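Local coordinates for vacuolar protein sorting-associated protein 29 (Entamoeba histolytica, PDB 5XCJ), which binds zinc in a metallophosphatase fold and probably serves protein transport as a subunit of the retromer complex, at residues His115-Glu120 with Ala138-Val143. The protein carries 1 engineered substitution. Sequence-based numbering, arbitrary orientation.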
loop_
_atom_site.group_PDB
_atom_site.type_symbol
_atom_site.label_atom_id
_atom_site.label_comp_id
_atom_site.label_asym_id
_atom_site.label_seq_id
_atom_site.Cartn_x
_atom_site.Cartn_y
_atom_site.Cartn_z
ATOM N N HIS A 115 6.393 2.693 -4.244
ATOM C CA HIS A 115 7.523 3.345 -4.914
ATOM C C HIS A 115 7.432 4.853 -5.161
ATOM O O HIS A 115 8.357 5.592 -4.865
ATOM C CB HIS A 115 7.878 2.620 -6.209
ATOM C CG HIS A 115 9.130 3.123 -6.851
ATOM N ND1 HIS A 115 10.380 2.672 -6.496
ATOM C CD2 HIS A 115 9.325 4.054 -7.813
ATOM C CE1 HIS A 115 11.294 3.298 -7.215
ATOM N NE2 HIS A 115 10.679 4.137 -8.025
ATOM N N THR A 116 6.329 5.278 -5.756
ATOM C CA THR A 116 6.106 6.670 -6.111
ATOM C C THR A 116 6.017 7.639 -4.939
ATOM O O THR A 116 6.210 8.835 -5.116
ATOM C CB THR A 116 4.840 6.827 -6.978
ATOM O OG1 THR A 116 3.684 6.549 -6.186
ATOM C CG2 THR A 116 4.886 5.873 -8.148
ATOM N N HIS A 117 5.619 7.119 -3.782
ATOM C CA HIS A 117 5.405 7.900 -2.560
ATOM C C HIS A 117 4.232 8.877 -2.693
ATOM O O HIS A 117 4.161 9.885 -2.000
ATOM C CB HIS A 117 6.679 8.598 -2.081
ATOM C CG HIS A 117 7.678 7.663 -1.474
ATOM N ND1 HIS A 117 8.534 8.036 -0.464
ATOM C CD2 HIS A 117 7.960 6.366 -1.742
ATOM C CE1 HIS A 117 9.299 7.012 -0.136
ATOM N NE2 HIS A 117 8.972 5.985 -0.897
ATOM N N LYS A 118 3.315 8.560 -3.598
ATOM C CA LYS A 118 2.127 9.364 -3.801
ATOM C C LYS A 118 0.924 8.436 -3.836
ATOM O O LYS A 118 0.843 7.543 -4.670
ATOM C CB LYS A 118 2.198 10.180 -5.086
ATOM C CG LYS A 118 1.099 11.220 -5.191
ATOM C CD LYS A 118 0.728 11.755 -3.817
ATOM C CE LYS A 118 0.427 13.244 -3.848
ATOM N NZ LYS A 118 1.215 13.996 -2.837
ATOM N N LEU A 119 -0.002 8.637 -2.910
ATOM C CA LEU A 119 -1.180 7.800 -2.856
ATOM C C LEU A 119 -2.041 8.067 -4.076
ATOM O O LEU A 119 -2.254 9.209 -4.449
ATOM C CB LEU A 119 -1.981 8.088 -1.586
ATOM C CG LEU A 119 -3.302 7.348 -1.411
ATOM C CD1 LEU A 119 -3.617 7.179 0.063
ATOM C CD2 LEU A 119 -4.434 8.068 -2.117
ATOM N N GLU A 120 -2.489 7.004 -4.727
ATOM C CA GLU A 120 -3.357 7.158 -5.884
ATOM C C GLU A 120 -4.317 5.991 -6.047
ATOM O O GLU A 120 -3.950 4.840 -5.836
ATOM C CB GLU A 120 -2.521 7.323 -7.157
ATOM C CG GLU A 120 -3.322 7.688 -8.392
ATOM C CD GLU A 120 -2.469 7.766 -9.641
ATOM O OE1 GLU A 120 -2.015 8.872 -9.993
ATOM O OE2 GLU A 120 -2.241 6.711 -10.260
ATOM N N ALA A 138 7.706 9.630 3.733
ATOM C CA ALA A 138 9.157 9.567 3.546
ATOM C C ALA A 138 9.655 10.232 2.265
ATOM O O ALA A 138 8.927 10.362 1.294
ATOM C CB ALA A 138 9.633 8.128 3.614
ATOM N N TYR A 139 10.921 10.626 2.277
ATOM C CA TYR A 139 11.520 11.310 1.147
ATOM C C TYR A 139 11.509 10.471 -0.132
ATOM O O TYR A 139 11.785 9.280 -0.102
ATOM C CB TYR A 139 12.967 11.711 1.502
ATOM C CG TYR A 139 13.828 12.002 0.299
ATOM C CD1 TYR A 139 13.836 13.257 -0.279
ATOM C CD2 TYR A 139 14.579 11.004 -0.301
ATOM C CE1 TYR A 139 14.594 13.525 -1.394
ATOM C CE2 TYR A 139 15.343 11.261 -1.418
ATOM C CZ TYR A 139 15.344 12.522 -1.962
ATOM O OH TYR A 139 16.096 12.790 -3.075
ATOM N N SER A 140 11.198 11.121 -1.241
ATOM C CA SER A 140 11.240 10.471 -2.531
ATOM C C SER A 140 11.760 11.451 -3.570
ATOM O O SER A 140 11.381 12.612 -3.571
ATOM C CB SER A 140 9.858 9.960 -2.936
ATOM O OG SER A 140 9.889 9.401 -4.235
ATOM N N PRO A 141 12.621 10.968 -4.459
ATOM C CA PRO A 141 13.136 11.790 -5.556
ATOM C C PRO A 141 11.970 12.186 -6.470
ATOM O O PRO A 141 11.995 13.233 -7.101
ATOM C CB PRO A 141 14.133 10.866 -6.269
ATOM C CG PRO A 141 13.899 9.507 -5.720
ATOM C CD PRO A 141 13.329 9.687 -4.354
ATOM N N LEU A 142 10.990 11.298 -6.557
ATOM C CA LEU A 142 9.783 11.477 -7.367
ATOM C C LEU A 142 8.811 12.587 -6.946
ATOM O O LEU A 142 8.215 13.241 -7.789
ATOM C CB LEU A 142 9.060 10.142 -7.513
ATOM C CG LEU A 142 9.945 9.018 -8.050
ATOM C CD1 LEU A 142 9.121 7.823 -8.485
ATOM C CD2 LEU A 142 10.820 9.520 -9.186
ATOM N N VAL A 143 8.638 12.769 -5.641
ATOM C CA VAL A 143 7.713 13.762 -5.096
ATOM C C VAL A 143 8.405 14.839 -4.258
ATOM O O VAL A 143 9.231 14.533 -3.410
ATOM C CB VAL A 143 6.646 13.080 -4.218
ATOM C CG1 VAL A 143 5.629 14.088 -3.721
ATOM C CG2 VAL A 143 5.964 11.956 -4.975
HETATM O O HOH W 1 10.476 6.820 -4.538
#
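H117 donates from ring atom ND1 to the carbonyl O of A138, 2.9 Å away, in a bond of 160° at the hydrogen. The acceptor lies in the imidazole plane, whereas ND1 sits above the carbonyl plane, well off the lone pairs. With CG anti to its own carbonyl carbon (chi1 -73°), the ring lies against the extended run A138-S140, and S140 covers it: CB lies 3.4 Å from ND1, and OG stands over one face. The bond and the S140 packing help fix the ring's rotation; with ND1 engaged, NE2 is probably the nitrogen that meets a metal, and the side chain lies close to D8, a ligand of both zincs. In the calcineurin-like metallophosphatase fold such histidines come from loops at the ends of strands. H115 and H117, in the loop between strands 110-112 and 120-124, bind the first and second zinc respectively; neither metal is bound in this model, where A62, another position of the first site, is an engineered residue. The loop leading to strand 149-156 gives H117 a second-shell partner, the A138 carbonyl. V143 lays CG2 against the backbone of T116 and H117, 3.1 Å from the T116 carbonyl O, and 4.2 Å from K118 CB. L142 crosses H115 at about a right angle, its CD1 3.8 Å from CD2 of that ring. One water links the loops, donating to H115 O and hydrogen-bonding S140 OG at 2.7 Å. This OG also accepts from L142 N in an ST turn, matched across the contact by T116 OG1, which accepts from K118 N.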